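Side-chain contacts in importin subunit beta-1 (Saccharomyces cerevisiae, PDB 5OWU), which carries proteins into the nucleus in partnership with importin alpha, which recognises the classical nuclear localization signal of the cargo: residues C459-G462 against L463-H466; N494-P497 against A498-G502. All blocks are in the same frame, centred on the assembly; numbering follows the deposited sequence.

Contact 1: C459-G462 against L463-H466; sequences CLIG and LQDH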
loop_
_atom_site.group_PDB
_atom_site.type_symbol
_atom_site.label_atom_id
_atom_site.label_comp_id
_atom_site.label_asym_id
_atom_site.label_seq_id
_atom_site.Cartn_x
_atom_site.Cartn_y
_atom_site.Cartn_z
ATOM N N CYS A 459 14.995 -18.642 22.113
ATOM C CA CYS A 459 15.014 -17.238 21.719
ATOM C C CYS A 459 16.165 -16.497 22.389
ATOM O O CYS A 459 16.811 -15.646 21.763
ATOM C CB CYS A 459 13.684 -16.568 22.063
ATOM S SG CYS A 459 12.292 -17.097 21.032
ATOM N N LEU A 460 16.427 -16.802 23.665
ATOM C CA LEU A 460 17.484 -16.116 24.403
ATOM C C LEU A 460 18.858 -16.462 23.853
ATOM O O LEU A 460 19.721 -15.585 23.732
ATOM C CB LEU A 460 17.407 -16.473 25.887
ATOM C CG LEU A 460 16.196 -15.956 26.661
ATOM C CD1 LEU A 460 16.262 -16.445 28.089
ATOM C CD2 LEU A 460 16.124 -14.429 26.619
ATOM N N ILE A 461 19.094 -17.738 23.540
ATOM C CA ILE A 461 20.336 -18.106 22.869
ATOM C C ILE A 461 20.425 -17.424 21.509
ATOM O O ILE A 461 21.489 -16.936 21.109
ATOM C CB ILE A 461 20.443 -19.640 22.738
ATOM C CG1 ILE A 461 20.464 -20.313 24.117
ATOM C CG2 ILE A 461 21.674 -20.034 21.926
ATOM C CD1 ILE A 461 21.535 -19.808 25.063
ATOM N N GLY A 462 19.313 -17.386 20.772
ATOM C CA GLY A 462 19.348 -16.834 19.428
ATOM C C GLY A 462 19.621 -15.343 19.395
ATOM O O GLY A 462 20.225 -14.841 18.443
ATOM N N LEU A 463 19.167 -14.611 20.412
ATOM C CA LEU A 463 19.480 -13.187 20.497
ATOM C C LEU A 463 20.977 -12.935 20.617
ATOM O O LEU A 463 21.438 -11.839 20.280
ATOM C CB LEU A 463 18.756 -12.563 21.687
ATOM C CG LEU A 463 17.244 -12.355 21.525
ATOM C CD1 LEU A 463 16.650 -11.958 22.851
ATOM C CD2 LEU A 463 16.944 -11.305 20.484
ATOM N N GLN A 464 21.738 -13.913 21.105
ATOM C CA GLN A 464 23.185 -13.809 21.223
ATOM C C GLN A 464 23.910 -14.414 20.036
ATOM O O GLN A 464 25.142 -14.459 20.044
ATOM C CB GLN A 464 23.661 -14.495 22.504
ATOM C CG GLN A 464 23.156 -13.843 23.779
ATOM C CD GLN A 464 23.523 -14.645 25.012
ATOM O OE1 GLN A 464 23.645 -15.867 24.954
ATOM N NE2 GLN A 464 23.706 -13.960 26.131
ATOM N N ASP A 465 23.173 -14.885 19.034
ATOM C CA ASP A 465 23.735 -15.559 17.879
ATOM C C ASP A 465 24.031 -14.530 16.790
ATOM O O ASP A 465 24.055 -13.320 17.033
ATOM C CB ASP A 465 22.760 -16.645 17.405
ATOM C CG ASP A 465 23.445 -17.791 16.682
ATOM O OD1 ASP A 465 24.499 -17.581 16.049
ATOM O OD2 ASP A 465 22.908 -18.913 16.742
ATOM N N HIS A 466 24.260 -15.011 15.576
ATOM C CA HIS A 466 24.442 -14.140 14.427
ATOM C C HIS A 466 23.275 -13.157 14.335
ATOM O O HIS A 466 22.125 -13.537 14.603
ATOM C CB HIS A 466 24.526 -14.986 13.156
ATOM C CG HIS A 466 24.898 -14.215 11.929
ATOM N ND1 HIS A 466 24.003 -13.421 11.244
ATOM C CD2 HIS A 466 26.068 -14.131 11.254
ATOM C CE1 HIS A 466 24.608 -12.877 10.203
ATOM N NE2 HIS A 466 25.863 -13.293 10.186
#

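Contact 2: N494-P497 against A498-G502; sequences NFYP and ALVDG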
loop_
_atom_site.group_PDB
_atom_site.type_symbol
_atom_site.label_atom_id
_atom_site.label_comp_id
_atom_site.label_asym_id
_atom_site.label_seq_id
_atom_site.Cartn_x
_atom_site.Cartn_y
_atom_site.Cartn_z
ATOM N N ASN A 494 5.822 -14.968 33.454
ATOM C CA ASN A 494 6.856 -15.654 34.224
ATOM C C ASN A 494 8.230 -15.520 33.581
ATOM O O ASN A 494 9.244 -15.662 34.273
ATOM C CB ASN A 494 6.507 -17.134 34.387
ATOM C CG ASN A 494 5.262 -17.354 35.222
ATOM O OD1 ASN A 494 5.032 -16.661 36.214
ATOM N ND2 ASN A 494 4.451 -18.326 34.825
ATOM N N PHE A 495 8.286 -15.236 32.280
ATOM C CA PHE A 495 9.540 -15.111 31.555
ATOM C C PHE A 495 9.907 -13.667 31.256
ATOM O O PHE A 495 10.926 -13.430 30.598
ATOM C CB PHE A 495 9.471 -15.906 30.245
ATOM C CG PHE A 495 9.177 -17.367 30.446
ATOM C CD1 PHE A 495 10.201 -18.269 30.702
ATOM C CD2 PHE A 495 7.876 -17.830 30.392
ATOM C CE1 PHE A 495 9.926 -19.615 30.894
ATOM C CE2 PHE A 495 7.594 -19.170 30.581
ATOM C CZ PHE A 495 8.622 -20.062 30.838
ATOM N N TYR A 496 9.113 -12.702 31.725
ATOM C CA TYR A 496 9.392 -11.303 31.398
ATOM C C TYR A 496 10.800 -10.879 31.793
ATOM O O TYR A 496 11.516 -10.322 30.943
ATOM C CB TYR A 496 8.338 -10.401 32.050
ATOM C CG TYR A 496 7.524 -9.590 31.061
ATOM C CD1 TYR A 496 6.692 -10.213 30.144
ATOM C CD2 TYR A 496 7.584 -8.206 31.052
ATOM C CE1 TYR A 496 5.942 -9.485 29.249
ATOM C CE2 TYR A 496 6.834 -7.460 30.153
ATOM C CZ TYR A 496 6.018 -8.105 29.255
ATOM O OH TYR A 496 5.272 -7.370 28.358
ATOM N N PRO A 497 11.271 -11.114 33.025
ATOM C CA PRO A 497 12.638 -10.696 33.381
ATOM C C PRO A 497 13.678 -11.233 32.409
ATOM O O PRO A 497 14.411 -10.460 31.777
ATOM C CB PRO A 497 12.824 -11.263 34.797
ATOM C CG PRO A 497 11.429 -11.363 35.342
ATOM C CD PRO A 497 10.562 -11.726 34.163
ATOM N N ALA A 498 13.706 -12.555 32.236
ATOM C CA ALA A 498 14.677 -13.162 31.331
ATOM C C ALA A 498 14.579 -12.555 29.935
ATOM O O ALA A 498 15.571 -12.056 29.387
ATOM C CB ALA A 498 14.466 -14.675 31.284
ATOM N N LEU A 499 13.378 -12.557 29.356
ATOM C CA LEU A 499 13.204 -11.965 28.036
ATOM C C LEU A 499 13.748 -10.539 28.005
ATOM O O LEU A 499 14.567 -10.191 27.144
ATOM C CB LEU A 499 11.722 -12.002 27.634
ATOM C CG LEU A 499 11.193 -13.399 27.308
ATOM C CD1 LEU A 499 9.683 -13.406 27.229
ATOM C CD2 LEU A 499 11.783 -13.888 26.010
ATOM N N VAL A 500 13.357 -9.715 28.982
ATOM C CA VAL A 500 13.812 -8.327 28.959
ATOM C C VAL A 500 15.331 -8.285 29.030
ATOM O O VAL A 500 15.995 -7.610 28.227
ATOM C CB VAL A 500 13.148 -7.520 30.090
ATOM C CG1 VAL A 500 13.849 -6.171 30.305
ATOM C CG2 VAL A 500 11.685 -7.281 29.750
ATOM N N ASP A 501 15.915 -9.072 29.937
ATOM C CA ASP A 501 17.369 -9.092 30.023
ATOM C C ASP A 501 17.964 -9.427 28.662
ATOM O O ASP A 501 18.808 -8.685 28.135
ATOM C CB ASP A 501 17.818 -10.091 31.089
ATOM C CG ASP A 501 19.314 -10.267 31.122
ATOM O OD1 ASP A 501 19.994 -9.439 31.760
ATOM O OD2 ASP A 501 19.813 -11.229 30.506
ATOM N N GLY A 502 17.456 -10.486 28.026
ATOM C CA GLY A 502 17.985 -10.858 26.728
ATOM C C GLY A 502 17.850 -9.730 25.727
ATOM O O GLY A 502 18.803 -9.394 25.013
HETATM O O HOH W 1 12.278 -14.848 33.706
#

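Contact 1: C459-G462 against L463-H466
L463 turns its amide back onto the carbonyl of C459, where helix 452-463 gives way to the short turn that leads into helix 467-484, all within HEAT repeat 11. The L463 N to C459 O bond is 2.9 Å long and has the i to i+4 spacing of an α-helix. The next two amides take the carbonyl three residues back instead, the spacing of a 3-10 turn: Q464 N lies 3.0 Å from I461 O, and D465 N lies 3.0 Å from G462 O. Both of these donors stand well above the plane of the carbonyl they use, that of D465 by 71°, whereas L463 N is tilted only 24° from the C459 carbonyl plane. The backbone therefore tightens as it leaves the helix while these three amides stay satisfied.

Side chains lie beside the carbonyls of this last turn. L463 CG packs 3.3 Å from C459 O, and the leucine goes on to touch S474 and I477 of helix 467-484. The extended chain of Q464 runs back alongside the helix end, where its CG packs 3.9 Å from a neighbouring carbonyl oxygen, L460 O. D465 CB approaches G462 O to 3.3 Å, next to the bond made by its own backbone N.

Both carboxylate oxygens of D465 are engaged. OD2 forms a salt bridge with K428 of helix 425-442, linking the turn to a preceding helix. One residue on, H466 is the N-cap of helix 467-484, and its ND1 accepts a hydrogen bond from the backbone N of K468. With D465 CG anti to its own N (chi1 -153°), OD1 is brought round to the following peptide, where it takes the H466 N-H on its anti side at 2.6 Å.

Contact 2: N494-P497 against A498-G502
The Y496 ring meets V500 obliquely, presenting CD2 to the methyl CG2 at a loose 4.4 Å. It also meets the ring of Y493, the two planes about 45° apart, and its OH is hydrogen-bonded to M527 O. The F495 side chain packs on L452, P453 and V456 of helix 452-463, while its end leads away from residues 498-502; toward L499 it offers CB, 3.9 Å from L499 CD1.

L499 CG stands beside its backbone N (chi1 -71°), which sets it 3.3 Å from F495 O, the acceptor of the L499 N-H. Cutting L499 back to an alanine removes CG and both methyls, which would probably leave F495 CB without its apolar partner and open a gap towards V456 and M527. V500 CG2 similarly lies 3.3 Å from Y496 O.

The backbone is regular: L499 N to F495 O (2.9 Å), V500 N to Y496 O and D501 N to P497 O are i to i+4 bonds, with N-H...O angles of 168° or more. One step earlier, the A498 N-H is taken by a water at 3.1 Å, which in turn donates to N494 O and so bridges the start of the helix. P497, lacking an N-H, sits where a first turn asks for no amide donor. Proline in the opening turn followed by straight i to i+4 bonds is the familiar start of an α-helix, here helix 496-507, which opens HEAT repeat 12.

Followed from the N terminus, the two contacts come in series, neither nested nor crossed. Contact 1 closes a short turn between helices 452-463 and 467-484; the chain then runs through the second of these and a connecting segment before contact 2 forms the first turns of helix 496-507. Their centres are nevertheless about 13 Å apart, and they meet directly. L460 CD2 packs 3.7 Å from A498 O, and L463 CD1 comes within 3.8 Å of G502 C. These leucines thus lay the end of helix 452-463 against helix 496-507, joining HEAT repeats 11 and 12 in the stacked helical solenoid.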